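Local coordinates for protein SusD homolog (Bacteroides thetaiotaomicron, PDB 3SGH) that probably binds glycans at the outer membrane as a SusD-like lipoprotein, helping to deliver them for uptake, at residues E38-V50 and W415-A427. Sequence-based numbering, arbitrary orientation.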
ATOM      1  N   GLU A  38      -7.272 -10.899   1.455  1.00 14.34           N
ATOM      2  CA  GLU A  38      -7.804 -10.213   0.250  1.00 14.35           C
ATOM      3  C   GLU A  38      -7.031  -8.946  -0.104  1.00 14.38           C
ATOM      4  O   GLU A  38      -6.717  -8.705  -1.266  1.00 14.78           O
ATOM      5  CB  GLU A  38      -9.282  -9.905   0.425  1.00 14.42           C
ATOM      6  CG  GLU A  38     -10.153 -11.187   0.498  1.00 15.94           C
ATOM      7  CD  GLU A  38     -11.583 -10.907   1.037  1.00 21.11           C
ATOM      8  OE1 GLU A  38     -11.947  -9.736   1.206  1.00 19.00           O
ATOM      9  OE2 GLU A  38     -12.316 -11.879   1.271  1.00 21.62           O
ATOM     10  N   ILE A  39      -6.713  -8.136   0.903  1.00 14.17           N
ATOM     11  CA  ILE A  39      -6.052  -6.870   0.691  1.00 14.44           C
ATOM     12  C   ILE A  39      -4.535  -6.951   0.819  1.00 13.92           C
ATOM     13  O   ILE A  39      -3.817  -6.284   0.076  1.00 13.84           O
ATOM     14  CB  ILE A  39      -6.650  -5.802   1.678  1.00 14.63           C
ATOM     15  CG1 ILE A  39      -8.156  -5.604   1.405  1.00 16.43           C
ATOM     16  CG2 ILE A  39      -5.860  -4.441   1.638  1.00 14.12           C
ATOM     17  CD1 ILE A  39      -8.487  -4.907   0.045  1.00 17.49           C
ATOM     18  N   ASN A  40      -4.053  -7.707   1.797  1.00 13.44           N
ATOM     19  CA  ASN A  40      -2.649  -7.742   2.103  1.00 13.85           C
ATOM     20  C   ASN A  40      -1.901  -8.904   1.474  1.00 13.99           C
ATOM     21  O   ASN A  40      -0.685  -8.860   1.471  1.00 14.26           O
ATOM     22  CB  ASN A  40      -2.411  -7.760   3.616  1.00 13.59           C
ATOM     23  CG  ASN A  40      -2.870  -6.475   4.292  1.00 13.98           C
ATOM     24  OD1 ASN A  40      -2.751  -5.393   3.716  1.00 16.02           O
ATOM     25  ND2 ASN A  40      -3.379  -6.582   5.506  1.00 14.35           N
ATOM     26  N   CYS A  41      -2.575  -9.913   0.924  1.00 14.30           N
ATOM     27  CA  CYS A  41      -1.879 -11.132   0.467  1.00 14.54           C
ATOM     28  C   CYS A  41      -2.286 -11.722  -0.872  1.00 14.90           C
ATOM     29  O   CYS A  41      -2.009 -12.923  -1.123  1.00 16.64           O
ATOM     30  CB  CYS A  41      -2.020 -12.238   1.529  1.00 13.65           C
ATOM     31  SG  CYS A  41      -1.597 -11.805   3.277  1.00 15.36           S
HETATM   32  N   MSE A  42      -2.878 -10.921  -1.755  1.00 14.60           N
HETATM   33  CA  MSE A  42      -3.363 -11.394  -3.056  0.70 14.82           C
HETATM   34  C   MSE A  42      -2.736 -10.536  -4.159  1.00 14.11           C
HETATM   35  O   MSE A  42      -1.577 -10.755  -4.542  1.00 14.51           O
HETATM   36  CB  MSE A  42      -4.918 -11.391  -3.121  0.70 14.61           C
HETATM   37  CG  MSE A  42      -5.591 -12.430  -2.204  0.70 15.22           C
HETATM   38 SE   MSE A  42      -5.204 -14.304  -2.588  0.52 15.51          SE
HETATM   39  CE  MSE A  42      -6.557 -14.677  -3.954  0.70 16.28           C
ATOM     40  N   TRP A  43      -3.487  -9.548  -4.650  1.00 13.81           N
ATOM     41  CA  TRP A  43      -2.904  -8.601  -5.589  1.00 12.65           C
ATOM     42  C   TRP A  43      -1.722  -7.869  -4.979  1.00 13.25           C
ATOM     43  O   TRP A  43      -0.895  -7.310  -5.702  1.00 13.34           O
ATOM     44  CB  TRP A  43      -3.932  -7.583  -6.160  1.00 12.78           C
ATOM     45  CG  TRP A  43      -4.661  -6.830  -5.081  1.00 14.08           C
ATOM     46  CD1 TRP A  43      -5.888  -7.122  -4.587  1.00 15.31           C
ATOM     47  CD2 TRP A  43      -4.184  -5.709  -4.327  1.00 13.91           C
ATOM     48  NE1 TRP A  43      -6.205  -6.275  -3.571  1.00 13.72           N
ATOM     49  CE2 TRP A  43      -5.183  -5.392  -3.383  1.00 14.14           C
ATOM     50  CE3 TRP A  43      -3.003  -4.952  -4.338  1.00 13.76           C
ATOM     51  CZ2 TRP A  43      -5.033  -4.357  -2.433  1.00 16.07           C
ATOM     52  CZ3 TRP A  43      -2.862  -3.910  -3.385  1.00 14.94           C
ATOM     53  CH2 TRP A  43      -3.879  -3.621  -2.477  1.00 16.79           C
ATOM     54  N   ALA A  44      -1.627  -7.846  -3.651  1.00 12.71           N
ATOM     55  CA  ALA A  44      -0.491  -7.207  -2.970  1.00 13.64           C
ATOM     56  C   ALA A  44       0.866  -7.715  -3.438  1.00 14.14           C
ATOM     57  O   ALA A  44       1.880  -7.031  -3.254  1.00 15.84           O
ATOM     58  CB  ALA A  44      -0.621  -7.389  -1.440  1.00 12.19           C
ATOM     59  N   SER A  45       0.912  -8.944  -3.974  1.00 14.19           N
ATOM     60  CA  SER A  45       2.160  -9.468  -4.487  0.50 14.21           C
ATOM     61  C   SER A  45       2.740  -8.591  -5.612  1.00 14.47           C
ATOM     62  O   SER A  45       3.948  -8.636  -5.869  1.00 14.14           O
ATOM     63  CB  SER A  45       2.010 -10.928  -4.933  0.50 15.35           C
ATOM     64  OG  SER A  45       1.647 -11.745  -3.823  0.50 12.64           O
ATOM     65  N   PHE A  46       1.917  -7.781  -6.241  1.00 13.79           N
ATOM     66  CA  PHE A  46       2.415  -6.838  -7.233  1.00 13.78           C
ATOM     67  C   PHE A  46       3.296  -5.726  -6.635  1.00 14.27           C
ATOM     68  O   PHE A  46       3.916  -4.974  -7.396  1.00 14.59           O
ATOM     69  CB  PHE A  46       1.254  -6.154  -8.006  1.00 13.58           C
ATOM     70  CG  PHE A  46       0.312  -7.117  -8.677  1.00 13.78           C
ATOM     71  CD1 PHE A  46       0.739  -8.364  -9.109  1.00 13.53           C
ATOM     72  CD2 PHE A  46      -0.990  -6.744  -8.900  1.00 13.93           C
ATOM     73  CE1 PHE A  46      -0.129  -9.246  -9.707  1.00 13.96           C
ATOM     74  CE2 PHE A  46      -1.908  -7.626  -9.537  1.00 16.10           C
ATOM     75  CZ  PHE A  46      -1.500  -8.852  -9.926  1.00 15.90           C
ATOM     76  N   SER A  47       3.285  -5.584  -5.312  1.00 13.60           N
ATOM     77  CA  SER A  47       4.191  -4.713  -4.606  1.00 14.37           C
ATOM     78  C   SER A  47       5.513  -5.356  -4.200  1.00 13.62           C
ATOM     79  O   SER A  47       6.353  -4.662  -3.591  1.00 15.21           O
ATOM     80  CB  SER A  47       3.520  -4.106  -3.356  1.00 14.50           C
ATOM     81  OG  SER A  47       2.439  -3.262  -3.724  1.00 14.51           O
ATOM     82  N   GLY A  48       5.696  -6.650  -4.474  1.00 13.00           N
ATOM     83  CA  GLY A  48       7.034  -7.278  -4.364  1.00 13.30           C
ATOM     84  C   GLY A  48       7.517  -7.660  -2.982  1.00 13.30           C
ATOM     85  O   GLY A  48       8.686  -8.010  -2.845  1.00 13.60           O
ATOM     86  N   GLN A  49       6.645  -7.583  -1.968  1.00 12.99           N
ATOM     87  CA  GLN A  49       7.030  -7.868  -0.566  1.00 13.86           C
ATOM     88  C   GLN A  49       6.515  -9.201  -0.013  1.00 12.96           C
ATOM     89  O   GLN A  49       7.224  -9.913   0.705  1.00 14.21           O
ATOM     90  CB  GLN A  49       6.552  -6.751   0.366  1.00 14.04           C
ATOM     91  CG  GLN A  49       6.851  -5.353  -0.059  1.00 14.31           C
ATOM     92  CD  GLN A  49       6.600  -4.354   1.052  1.00 13.99           C
ATOM     93  OE1 GLN A  49       5.619  -4.449   1.744  1.00 14.21           O
ATOM     94  NE2 GLN A  49       7.515  -3.389   1.227  1.00 13.32           N
ATOM     95  N   VAL A  50       5.293  -9.554  -0.396  1.00 13.30           N
ATOM     96  CA  VAL A  50       4.683 -10.860  -0.084  1.00 13.08           C
ATOM     97  C   VAL A  50       4.357 -11.664  -1.335  1.00 12.59           C
ATOM     98  O   VAL A  50       4.164 -11.099  -2.433  1.00 13.63           O
ATOM     99  CB  VAL A  50       3.395 -10.676   0.754  1.00 13.29           C
ATOM    100  CG1 VAL A  50       3.662  -9.630   1.880  1.00 13.93           C
ATOM    101  CG2 VAL A  50       2.239 -10.183  -0.135  1.00 13.19           C
ATOM    102  N   TRP A 415      10.358   1.905  -0.431  1.00 14.72           N
ATOM    103  CA  TRP A 415       9.687   0.624  -0.605  1.00 14.19           C
ATOM    104  C   TRP A 415      10.145  -0.390   0.439  1.00 13.50           C
ATOM    105  O   TRP A 415       9.313  -1.083   1.037  1.00 12.88           O
ATOM    106  CB  TRP A 415       9.926   0.147  -2.022  1.00 14.31           C
ATOM    107  CG  TRP A 415       9.580  -1.276  -2.270  1.00 14.77           C
ATOM    108  CD1 TRP A 415       8.336  -1.842  -2.256  1.00 13.81           C
ATOM    109  CD2 TRP A 415      10.492  -2.289  -2.666  1.00 14.91           C
ATOM    110  NE1 TRP A 415       8.432  -3.164  -2.635  1.00 13.68           N
ATOM    111  CE2 TRP A 415       9.759  -3.464  -2.855  1.00 14.07           C
ATOM    112  CE3 TRP A 415      11.875  -2.325  -2.857  1.00 13.55           C
ATOM    113  CZ2 TRP A 415      10.363  -4.648  -3.231  1.00 14.06           C
ATOM    114  CZ3 TRP A 415      12.449  -3.494  -3.277  1.00 16.19           C
ATOM    115  CH2 TRP A 415      11.710  -4.627  -3.450  1.00 16.85           C
ATOM    116  N   ILE A 416      11.440  -0.379   0.760  1.00 13.43           N
ATOM    117  CA  ILE A 416      11.959  -1.267   1.787  1.00 13.07           C
ATOM    118  C   ILE A 416      11.413  -0.857   3.148  1.00 14.10           C
ATOM    119  O   ILE A 416      10.987  -1.696   3.930  1.00 14.38           O
ATOM    120  CB  ILE A 416      13.504  -1.250   1.837  1.00 12.95           C
ATOM    121  CG1 ILE A 416      14.018  -1.895   0.578  1.00 14.88           C
ATOM    122  CG2 ILE A 416      14.041  -2.034   3.062  1.00 13.89           C
ATOM    123  CD1 ILE A 416      15.586  -1.693   0.367  1.00 14.28           C
ATOM    124  N   ALA A 417      11.330   0.452   3.384  1.00 13.53           N
ATOM    125  CA  ALA A 417      10.876   0.994   4.668  1.00 14.96           C
ATOM    126  C   ALA A 417       9.377   0.723   4.944  1.00 15.25           C
ATOM    127  O   ALA A 417       9.002   0.403   6.087  1.00 15.98           O
ATOM    128  CB  ALA A 417      11.145   2.489   4.771  1.00 14.84           C
ATOM    129  N   CYS A 418       8.528   0.899   3.920  1.00 15.03           N
ATOM    130  CA  CYS A 418       7.084   0.782   4.103  1.00 14.40           C
ATOM    131  C   CYS A 418       6.736  -0.678   3.955  1.00 14.48           C
ATOM    132  O   CYS A 418       6.362  -1.119   2.883  1.00 15.07           O
ATOM    133  CB  CYS A 418       6.360   1.650   3.088  1.00 14.93           C
ATOM    134  SG  CYS A 418       6.728   3.450   3.374  1.00 17.95           S
ATOM    135  N   TYR A 419       6.923  -1.440   5.038  1.00 15.01           N
ATOM    136  CA  TYR A 419       6.798  -2.889   5.007  1.00 15.19           C
ATOM    137  C   TYR A 419       6.125  -3.395   6.270  1.00 15.40           C
ATOM    138  O   TYR A 419       6.484  -2.943   7.399  1.00 16.03           O
ATOM    139  CB  TYR A 419       8.185  -3.585   4.871  1.00 14.48           C
ATOM    140  CG  TYR A 419       8.153  -5.065   5.197  1.00 13.52           C
ATOM    141  CD1 TYR A 419       7.835  -6.006   4.210  1.00 15.18           C
ATOM    142  CD2 TYR A 419       8.441  -5.533   6.483  1.00 15.56           C
ATOM    143  CE1 TYR A 419       7.746  -7.323   4.487  1.00 13.39           C
ATOM    144  CE2 TYR A 419       8.350  -6.878   6.772  1.00 14.79           C
ATOM    145  CZ  TYR A 419       8.020  -7.757   5.768  1.00 15.07           C
ATOM    146  OH  TYR A 419       7.925  -9.074   6.034  1.00 16.30           O
ATOM    147  N   PRO A 420       5.183  -4.363   6.119  1.00 15.74           N
ATOM    148  CA  PRO A 420       4.511  -4.824   4.917  1.00 16.00           C
ATOM    149  C   PRO A 420       3.414  -3.838   4.501  1.00 15.85           C
ATOM    150  O   PRO A 420       2.622  -3.427   5.343  1.00 17.01           O
ATOM    151  CB  PRO A 420       3.875  -6.178   5.336  1.00 16.02           C
ATOM    152  CG  PRO A 420       4.023  -6.251   6.796  1.00 18.51           C
ATOM    153  CD  PRO A 420       4.662  -5.042   7.319  1.00 16.18           C
ATOM    154  N   ASP A 421       3.425  -3.417   3.240  1.00 14.36           N
ATOM    155  CA  ASP A 421       2.459  -2.438   2.737  1.00 15.12           C
ATOM    156  C   ASP A 421       1.979  -3.012   1.404  1.00 14.16           C
ATOM    157  O   ASP A 421       2.789  -3.211   0.504  1.00 13.66           O
ATOM    158  CB  ASP A 421       3.117  -1.095   2.534  1.00 15.01           C
ATOM    159  CG  ASP A 421       2.138  -0.024   2.053  1.00 17.80           C
ATOM    160  OD1 ASP A 421       1.369  -0.274   1.094  1.00 17.45           O
ATOM    161  OD2 ASP A 421       2.185   1.059   2.649  1.00 18.20           O
ATOM    162  N   PRO A 422       0.689  -3.305   1.282  1.00 14.60           N
ATOM    163  CA  PRO A 422       0.210  -4.024   0.092  1.00 14.99           C
ATOM    164  C   PRO A 422       0.242  -3.240  -1.192  1.00 13.94           C
ATOM    165  O   PRO A 422       0.299  -3.838  -2.260  1.00 15.98           O
ATOM    166  CB  PRO A 422      -1.231  -4.355   0.427  1.00 15.18           C
ATOM    167  CG  PRO A 422      -1.662  -3.349   1.413  1.00 16.98           C
ATOM    168  CD  PRO A 422      -0.386  -3.035   2.248  1.00 15.76           C
HETATM  169  N   MSE A 423       0.189  -1.913  -1.084  1.00 13.92           N
HETATM  170  CA  MSE A 423      -0.016  -1.035  -2.224  1.00 13.92           C
HETATM  171  C   MSE A 423       1.182  -0.173  -2.607  1.00 14.17           C
HETATM  172  O   MSE A 423       1.321   0.154  -3.771  1.00 14.18           O
HETATM  173  CB  MSE A 423      -1.239  -0.153  -2.005  1.00 13.06           C
HETATM  174  CG  MSE A 423      -1.558   0.849  -3.118  1.00 15.07           C
HETATM  175 SE   MSE A 423      -1.709  -0.033  -4.804  0.75 11.95          SE
HETATM  176  CE  MSE A 423      -3.647  -0.419  -4.741  1.00 15.78           C
ATOM    177  N   ASN A 424       2.031   0.211  -1.658  1.00 14.50           N
ATOM    178  CA  ASN A 424       3.080   1.210  -1.954  1.00 15.28           C
ATOM    179  C   ASN A 424       3.932   0.846  -3.162  1.00 15.05           C
ATOM    180  O   ASN A 424       4.143   1.672  -4.093  1.00 14.58           O
ATOM    181  CB  ASN A 424       4.005   1.433  -0.762  1.00 14.66           C
ATOM    182  CG  ASN A 424       5.057   2.441  -1.069  1.00 17.15           C
ATOM    183  OD1 ASN A 424       4.740   3.604  -1.327  1.00 18.17           O
ATOM    184  ND2 ASN A 424       6.324   2.014  -1.105  1.00 13.91           N
ATOM    185  N   GLY A 425       4.433  -0.379  -3.157  1.00 12.96           N
ATOM    186  CA  GLY A 425       5.285  -0.823  -4.260  1.00 14.29           C
ATOM    187  C   GLY A 425       4.599  -0.776  -5.622  1.00 13.84           C
ATOM    188  O   GLY A 425       5.150  -0.252  -6.583  1.00 14.87           O
ATOM    189  N   TRP A 426       3.389  -1.345  -5.686  1.00 12.93           N
ATOM    190  CA  TRP A 426       2.673  -1.455  -6.950  1.00 13.03           C
ATOM    191  C   TRP A 426       2.288  -0.066  -7.451  1.00 13.87           C
ATOM    192  O   TRP A 426       2.343   0.203  -8.651  1.00 13.61           O
ATOM    193  CB  TRP A 426       1.453  -2.319  -6.771  1.00 12.46           C
ATOM    194  CG  TRP A 426       0.772  -2.624  -8.050  1.00 13.90           C
ATOM    195  CD1 TRP A 426       1.334  -2.696  -9.287  1.00 15.64           C
ATOM    196  CD2 TRP A 426      -0.590  -2.993  -8.195  1.00 13.76           C
ATOM    197  NE1 TRP A 426       0.401  -3.038 -10.194  1.00 14.41           N
ATOM    198  CE2 TRP A 426      -0.803  -3.220  -9.560  1.00 15.40           C
ATOM    199  CE3 TRP A 426      -1.660  -3.114  -7.310  1.00 15.05           C
ATOM    200  CZ2 TRP A 426      -2.053  -3.559 -10.081  1.00 16.58           C
ATOM    201  CZ3 TRP A 426      -2.897  -3.489  -7.811  1.00 14.58           C
ATOM    202  CH2 TRP A 426      -3.070  -3.722  -9.203  1.00 14.06           C
ATOM    203  N   ALA A 427       1.883   0.794  -6.525  1.00 13.05           N
ATOM    204  CA  ALA A 427       1.491   2.148  -6.887  1.00 13.10           C
ATOM    205  C   ALA A 427       2.680   2.957  -7.410  1.00 13.82           C
ATOM    206  O   ALA A 427       2.600   3.554  -8.503  1.00 13.92           O
ATOM    207  CB  ALA A 427       0.830   2.869  -5.728  1.00 11.76           C
TER
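Phe-46 overlaps one face of the Trp-426 indole: its CB sits over the five-membered ring, 3.6 Å from the centroid, and the edge of its ring points to the face of the six-membered ring, the planes at 65°. Trp-43 completes this aromatic cluster, its CE3 lying 3.7 Å from Trp-426 CE3, while the bent chain of Met-423, a selenomethionine, brings CE to CZ3 and CH2 of Trp-43, its selenium lying obliquely to that ring. Pro-422 packs its CB against Ala-44 CB and its CG beside OD1 of Asn-40, whose ND2 is held by Ala-29 O. Ser-47 OG, placed beside its own backbone N (chi1 -65°), bridges the turn into helix 424-432, donating to Pro-422 O (2.7 Å) from above the carbonyl plane and accepting from Trp-426 N (2.9 Å). Ser-47 O in turn accepts from Trp-415 NE1 at 2.7 Å, almost end-on. Gln-49 reaches into the link 418-421 with its chain extended beyond CG: OE1 accepts a nearly straight bond from Asp-421 N (2.8 Å, 169° at the hydrogen), and NE2 donates to Cys-418 O, which fixes the amide's rotation. Asp-421 OD1 caps helix 424-432 through Met-423 N and Asn-424 N. The buried contact thus joins the 3-10 turn after helix 33-40 to the link between helices 403-417 and 424-432; Leu-119 of helix 100-120 touches Trp-43 and Trp-426, helix 253-261 packs on Trp-415, and Val-50 starts the strand that pairs with 249-251.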